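PDB 6KHO: tryptophan decarboxylase 1 from Oryza sativa subsp. japonica, which catalyses the pyridoxal-phosphate-dependent decarboxylation of tryptophan to tryptamine and of 5-hydroxytryptophan to serotonin. Local coordinates for residues A[301-313]-A[399-411]. Sequence-based numbering, arbitrary orientation.
Sequences YAGSACICPEFRH and AKLQEHIRSDVAM. With CA (calcium ion), chain F.
Arg406 takes hold of Glu310 side-on, with a different nitrogen for each carboxylate oxygen: NE reaches OE1 and NH2 reaches OE2, both at 3.1 Å. The two flat groups lie nearly coplanar, 9° apart, and each oxygen offers its syn lone pair, so this twin bond fixes the rotation of both. It ties helix 386-420 to the turn-rich loop that follows strand 294-298 in the large, PLP-binding domain of this group II decarboxylase, a fold-type I enzyme; Tyr301, near the start of the loop, touches the cofactor. In Glu310, chi1 (71°) sets CG between the backbone N and carbonyl carbon, over one face of the Phe311 ring, and the bend at chi2 turns the carboxylate to the arginine. One helical turn before Arg406, Gln402 stretches out and gives NE2 to Ile307 O (2.9 Å), an almost straight bond close to the amide plane. Inward of these polar bonds, Cys308 SG rests against Gln402 CB and Ile405 CB.

Deeper in, Ile405 drives CG2 against Ala305 CB (3.8 Å) while CD1 reaches Ser304, and Trp331, next to Lys330, the cofactor-carrying lysine, not joined to it here, packs on all three residues. Ile307 CD1 closes one end of this apolar seam on Leu401 CB (3.7 Å); at the other, Phe311 points CZ at Val409 CG2. On a flank of the helix turned from the loop, His404 O accepts a hydrogen bond from a water that also binds a calcium ion, whose sole protein ligand among the two segments is Asp408 OD1, at 2.4 Å, while Asp408 OD2 accepts a hydrogen bond from Trp331 NE1.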
loop_
_atom_site.group_PDB
_atom_site.type_symbol
_atom_site.label_atom_id
_atom_site.label_comp_id
_atom_site.label_asym_id
_atom_site.label_seq_id
_atom_site.Cartn_x
_atom_site.Cartn_y
_atom_site.Cartn_z
ATOM N N TYR A 301 5.855 -15.561 -5.908
ATOM C CA TYR A 301 5.207 -16.175 -7.062
ATOM C C TYR A 301 4.861 -17.638 -6.812
ATOM O O TYR A 301 3.693 -18.030 -6.861
ATOM C CB TYR A 301 6.129 -16.055 -8.284
ATOM C CG TYR A 301 5.771 -16.959 -9.447
ATOM C CD1 TYR A 301 4.658 -16.691 -10.255
ATOM C CD2 TYR A 301 6.559 -18.059 -9.753
ATOM C CE1 TYR A 301 4.344 -17.513 -11.329
ATOM C CE2 TYR A 301 6.251 -18.885 -10.810
ATOM C CZ TYR A 301 5.152 -18.607 -11.601
ATOM O OH TYR A 301 4.861 -19.441 -12.655
ATOM N N ALA A 302 5.871 -18.455 -6.534
ATOM C CA ALA A 302 5.679 -19.895 -6.499
ATOM C C ALA A 302 4.947 -20.379 -5.253
ATOM O O ALA A 302 4.508 -21.526 -5.232
ATOM C CB ALA A 302 7.026 -20.598 -6.617
ATOM N N GLY A 303 4.816 -19.547 -4.217
ATOM C CA GLY A 303 4.027 -19.945 -3.063
ATOM C C GLY A 303 2.638 -20.441 -3.425
ATOM O O GLY A 303 2.145 -21.412 -2.842
ATOM N N SER A 304 1.983 -19.785 -4.394
ATOM C CA SER A 304 0.634 -20.199 -4.783
ATOM C C SER A 304 0.594 -21.634 -5.290
ATOM O O SER A 304 -0.406 -22.333 -5.080
ATOM C CB SER A 304 0.066 -19.262 -5.851
ATOM O OG SER A 304 -0.103 -17.957 -5.346
ATOM N N ALA A 305 1.662 -22.096 -5.957
ATOM C CA ALA A 305 1.669 -23.467 -6.451
ATOM C C ALA A 305 1.709 -24.485 -5.319
ATOM O O ALA A 305 1.361 -25.652 -5.532
ATOM C CB ALA A 305 2.856 -23.685 -7.396
ATOM N N CYS A 306 2.094 -24.062 -4.120
ATOM C CA CYS A 306 2.253 -24.961 -2.989
ATOM C C CYS A 306 0.931 -25.343 -2.344
ATOM O O CYS A 306 0.931 -26.109 -1.373
ATOM C CB CYS A 306 3.196 -24.330 -1.966
ATOM S SG CYS A 306 4.890 -24.156 -2.619
ATOM N N ILE A 307 -0.195 -24.849 -2.870
ATOM C CA ILE A 307 -1.490 -25.404 -2.507
ATOM C C ILE A 307 -1.743 -26.746 -3.177
ATOM O O ILE A 307 -2.736 -27.411 -2.855
ATOM C CB ILE A 307 -2.627 -24.418 -2.850
ATOM C CG1 ILE A 307 -2.829 -24.347 -4.368
ATOM C CG2 ILE A 307 -2.330 -23.051 -2.237
ATOM C CD1 ILE A 307 -4.080 -23.578 -4.812
ATOM N N CYS A 308 -0.860 -27.163 -4.112
ATOM C CA CYS A 308 -0.903 -28.471 -4.764
ATOM C C CYS A 308 0.111 -29.408 -4.122
ATOM O O CYS A 308 1.269 -29.007 -3.912
ATOM C CB CYS A 308 -0.610 -28.334 -6.254
ATOM S SG CYS A 308 -1.814 -27.306 -7.139
ATOM N N PRO A 309 -0.286 -30.643 -3.791
ATOM C CA PRO A 309 0.641 -31.552 -3.084
ATOM C C PRO A 309 1.957 -31.799 -3.805
ATOM O O PRO A 309 2.997 -31.954 -3.152
ATOM C CB PRO A 309 -0.183 -32.842 -2.961
ATOM C CG PRO A 309 -1.611 -32.373 -2.929
ATOM C CD PRO A 309 -1.659 -31.177 -3.853
ATOM N N GLU A 310 1.951 -31.842 -5.135
ATOM C CA GLU A 310 3.175 -32.131 -5.870
ATOM C C GLU A 310 4.179 -30.982 -5.841
ATOM O O GLU A 310 5.325 -31.178 -6.260
ATOM C CB GLU A 310 2.836 -32.493 -7.317
ATOM C CG GLU A 310 2.348 -31.323 -8.144
ATOM C CD GLU A 310 0.828 -31.241 -8.225
ATOM O OE1 GLU A 310 0.330 -30.691 -9.236
ATOM O OE2 GLU A 310 0.138 -31.714 -7.290
ATOM N N PHE A 311 3.788 -29.792 -5.375
ATOM C CA PHE A 311 4.715 -28.676 -5.238
ATOM C C PHE A 311 5.044 -28.349 -3.791
ATOM O O PHE A 311 6.000 -27.605 -3.543
ATOM C CB PHE A 311 4.154 -27.415 -5.919
ATOM C CG PHE A 311 3.961 -27.568 -7.401
ATOM C CD1 PHE A 311 5.052 -27.558 -8.254
ATOM C CD2 PHE A 311 2.690 -27.726 -7.938
ATOM C CE1 PHE A 311 4.881 -27.705 -9.615
ATOM C CE2 PHE A 311 2.515 -27.882 -9.298
ATOM C CZ PHE A 311 3.610 -27.870 -10.139
ATOM N N ARG A 312 4.284 -28.885 -2.833
ATOM C CA ARG A 312 4.453 -28.499 -1.439
ATOM C C ARG A 312 5.824 -28.894 -0.885
ATOM O O ARG A 312 6.247 -28.348 0.141
ATOM C CB ARG A 312 3.303 -29.108 -0.621
ATOM C CG ARG A 312 3.263 -28.768 0.867
ATOM C CD ARG A 312 3.523 -27.295 1.173
ATOM N NE ARG A 312 3.523 -27.087 2.619
ATOM C CZ ARG A 312 4.517 -27.445 3.430
ATOM N NH1 ARG A 312 5.616 -28.016 2.939
ATOM N NH2 ARG A 312 4.413 -27.235 4.737
ATOM N N HIS A 313 6.555 -29.788 -1.566
ATOM C CA HIS A 313 7.888 -30.154 -1.087
ATOM C C HIS A 313 8.878 -28.998 -1.165
ATOM O O HIS A 313 9.871 -29.001 -0.426
ATOM C CB HIS A 313 8.439 -31.351 -1.867
ATOM C CG HIS A 313 8.694 -31.065 -3.313
ATOM N ND1 HIS A 313 9.915 -30.625 -3.781
ATOM C CD2 HIS A 313 7.885 -31.154 -4.397
ATOM C CE1 HIS A 313 9.846 -30.454 -5.089
ATOM N NE2 HIS A 313 8.626 -30.766 -5.488
ATOM N N ALA A 399 -10.326 -26.948 -5.056
ATOM C CA ALA A 399 -10.113 -27.810 -6.216
ATOM C C ALA A 399 -9.895 -26.998 -7.489
ATOM O O ALA A 399 -8.994 -27.310 -8.276
ATOM C CB ALA A 399 -11.291 -28.777 -6.371
ATOM N N LYS A 400 -10.689 -25.933 -7.695
ATOM C CA LYS A 400 -10.506 -25.074 -8.862
ATOM C C LYS A 400 -9.206 -24.282 -8.780
ATOM O O LYS A 400 -8.535 -24.073 -9.800
ATOM C CB LYS A 400 -11.690 -24.113 -9.005
ATOM C CG LYS A 400 -12.790 -24.573 -9.954
ATOM C CD LYS A 400 -13.729 -23.410 -10.274
ATOM C CE LYS A 400 -14.949 -23.845 -11.075
ATOM N NZ LYS A 400 -15.813 -24.790 -10.312
ATOM N N LEU A 401 -8.856 -23.785 -7.587
ATOM C CA LEU A 401 -7.584 -23.080 -7.440
ATOM C C LEU A 401 -6.412 -24.008 -7.757
ATOM O O LEU A 401 -5.442 -23.600 -8.411
ATOM C CB LEU A 401 -7.452 -22.491 -6.026
ATOM C CG LEU A 401 -8.473 -21.431 -5.582
ATOM C CD1 LEU A 401 -8.201 -20.907 -4.178
ATOM C CD2 LEU A 401 -8.521 -20.284 -6.535
ATOM N N GLN A 402 -6.492 -25.268 -7.319
ATOM C CA GLN A 402 -5.452 -26.233 -7.666
ATOM C C GLN A 402 -5.406 -26.489 -9.171
ATOM O O GLN A 402 -4.321 -26.560 -9.765
ATOM C CB GLN A 402 -5.675 -27.543 -6.910
ATOM C CG GLN A 402 -5.442 -27.442 -5.405
ATOM C CD GLN A 402 -5.775 -28.739 -4.695
ATOM O OE1 GLN A 402 -6.784 -29.375 -5.003
ATOM N NE2 GLN A 402 -4.928 -29.142 -3.747
ATOM N N GLU A 403 -6.567 -26.650 -9.809
ATOM C CA GLU A 403 -6.555 -26.920 -11.247
ATOM C C GLU A 403 -6.068 -25.709 -12.036
ATOM O O GLU A 403 -5.486 -25.871 -13.112
ATOM C CB GLU A 403 -7.939 -27.374 -11.717
ATOM C CG GLU A 403 -8.027 -27.876 -13.178
ATOM C CD GLU A 403 -6.779 -28.635 -13.675
ATOM O OE1 GLU A 403 -6.313 -29.589 -12.999
ATOM O OE2 GLU A 403 -6.269 -28.282 -14.763
ATOM N N HIS A 404 -6.266 -24.495 -11.509
ATOM C CA HIS A 404 -5.702 -23.298 -12.131
ATOM C C HIS A 404 -4.170 -23.331 -12.114
ATOM O O HIS A 404 -3.528 -23.049 -13.132
ATOM C CB HIS A 404 -6.260 -22.045 -11.433
ATOM C CG HIS A 404 -5.287 -20.906 -11.309
ATOM N ND1 HIS A 404 -4.941 -20.099 -12.374
ATOM C CD2 HIS A 404 -4.621 -20.413 -10.235
ATOM C CE1 HIS A 404 -4.089 -19.175 -11.969
ATOM N NE2 HIS A 404 -3.875 -19.345 -10.674
ATOM N N ILE A 405 -3.564 -23.694 -10.979
ATOM C CA ILE A 405 -2.108 -23.877 -10.944
ATOM C C ILE A 405 -1.680 -24.933 -11.959
ATOM O O ILE A 405 -0.763 -24.715 -12.762
ATOM C CB ILE A 405 -1.634 -24.260 -9.528
ATOM C CG1 ILE A 405 -1.936 -23.160 -8.504
ATOM C CG2 ILE A 405 -0.135 -24.637 -9.537
ATOM C CD1 ILE A 405 -1.231 -21.850 -8.771
ATOM N N ARG A 406 -2.334 -26.098 -11.931
ATOM C CA ARG A 406 -1.876 -27.246 -12.716
ATOM C C ARG A 406 -2.028 -27.013 -14.215
ATOM O O ARG A 406 -1.189 -27.459 -15.006
ATOM C CB ARG A 406 -2.638 -28.500 -12.288
ATOM C CG ARG A 406 -2.319 -28.913 -10.861
ATOM C CD ARG A 406 -3.261 -29.978 -10.318
ATOM N NE ARG A 406 -2.740 -30.546 -9.077
ATOM C CZ ARG A 406 -3.487 -31.137 -8.148
ATOM N NH1 ARG A 406 -4.799 -31.247 -8.310
ATOM N NH2 ARG A 406 -2.920 -31.618 -7.050
ATOM N N SER A 407 -3.100 -26.336 -14.631
ATOM C CA SER A 407 -3.280 -26.075 -16.053
ATOM C C SER A 407 -2.261 -25.064 -16.566
ATOM O O SER A 407 -1.824 -25.165 -17.719
ATOM C CB SER A 407 -4.714 -25.613 -16.334
ATOM O OG SER A 407 -5.029 -24.436 -15.609
ATOM N N ASP A 408 -1.845 -24.103 -15.727
ATOM C CA ASP A 408 -0.773 -23.195 -16.134
ATOM C C ASP A 408 0.542 -23.941 -16.285
ATOM O O ASP A 408 1.317 -23.670 -17.212
ATOM C CB ASP A 408 -0.595 -22.067 -15.115
ATOM C CG ASP A 408 -1.655 -21.001 -15.240
ATOM O OD1 ASP A 408 -2.418 -21.054 -16.219
ATOM O OD2 ASP A 408 -1.711 -20.108 -14.370
ATOM N N VAL A 409 0.827 -24.846 -15.352
ATOM C CA VAL A 409 2.064 -25.612 -15.411
ATOM C C VAL A 409 2.061 -26.518 -16.637
ATOM O O VAL A 409 3.080 -26.663 -17.325
ATOM C CB VAL A 409 2.252 -26.405 -14.103
ATOM C CG1 VAL A 409 3.276 -27.508 -14.281
ATOM C CG2 VAL A 409 2.656 -25.456 -12.965
ATOM N N ALA A 410 0.905 -27.107 -16.950
ATOM C CA ALA A 410 0.816 -28.008 -18.093
ATOM C C ALA A 410 0.990 -27.255 -19.410
ATOM O O ALA A 410 1.633 -27.765 -20.333
ATOM C CB ALA A 410 -0.511 -28.766 -18.056
ATOM N N MET A 411 0.440 -26.038 -19.516
ATOM C CA MET A 411 0.735 -25.195 -20.676
ATOM C C MET A 411 2.225 -24.888 -20.767
ATOM O O MET A 411 2.808 -24.930 -21.856
ATOM C CB MET A 411 -0.062 -23.886 -20.628
ATOM C CG MET A 411 -1.572 -24.028 -20.842
ATOM S SD MET A 411 -2.353 -22.471 -21.364
ATOM C CE MET A 411 -2.084 -21.427 -19.932
HETATM CA CA CA F . -4.522 -20.137 -16.761
HETATM O O HOH W 1 -5.105 -21.121 -14.686
HETATM O O HOH W 2 -5.271 -22.118 -17.409
HETATM O O HOH W 3 -3.640 -18.480 -15.193
HETATM O O HOH W 4 -3.861 -18.630 -18.440
HETATM O O HOH W 5 -6.695 -19.019 -16.528
#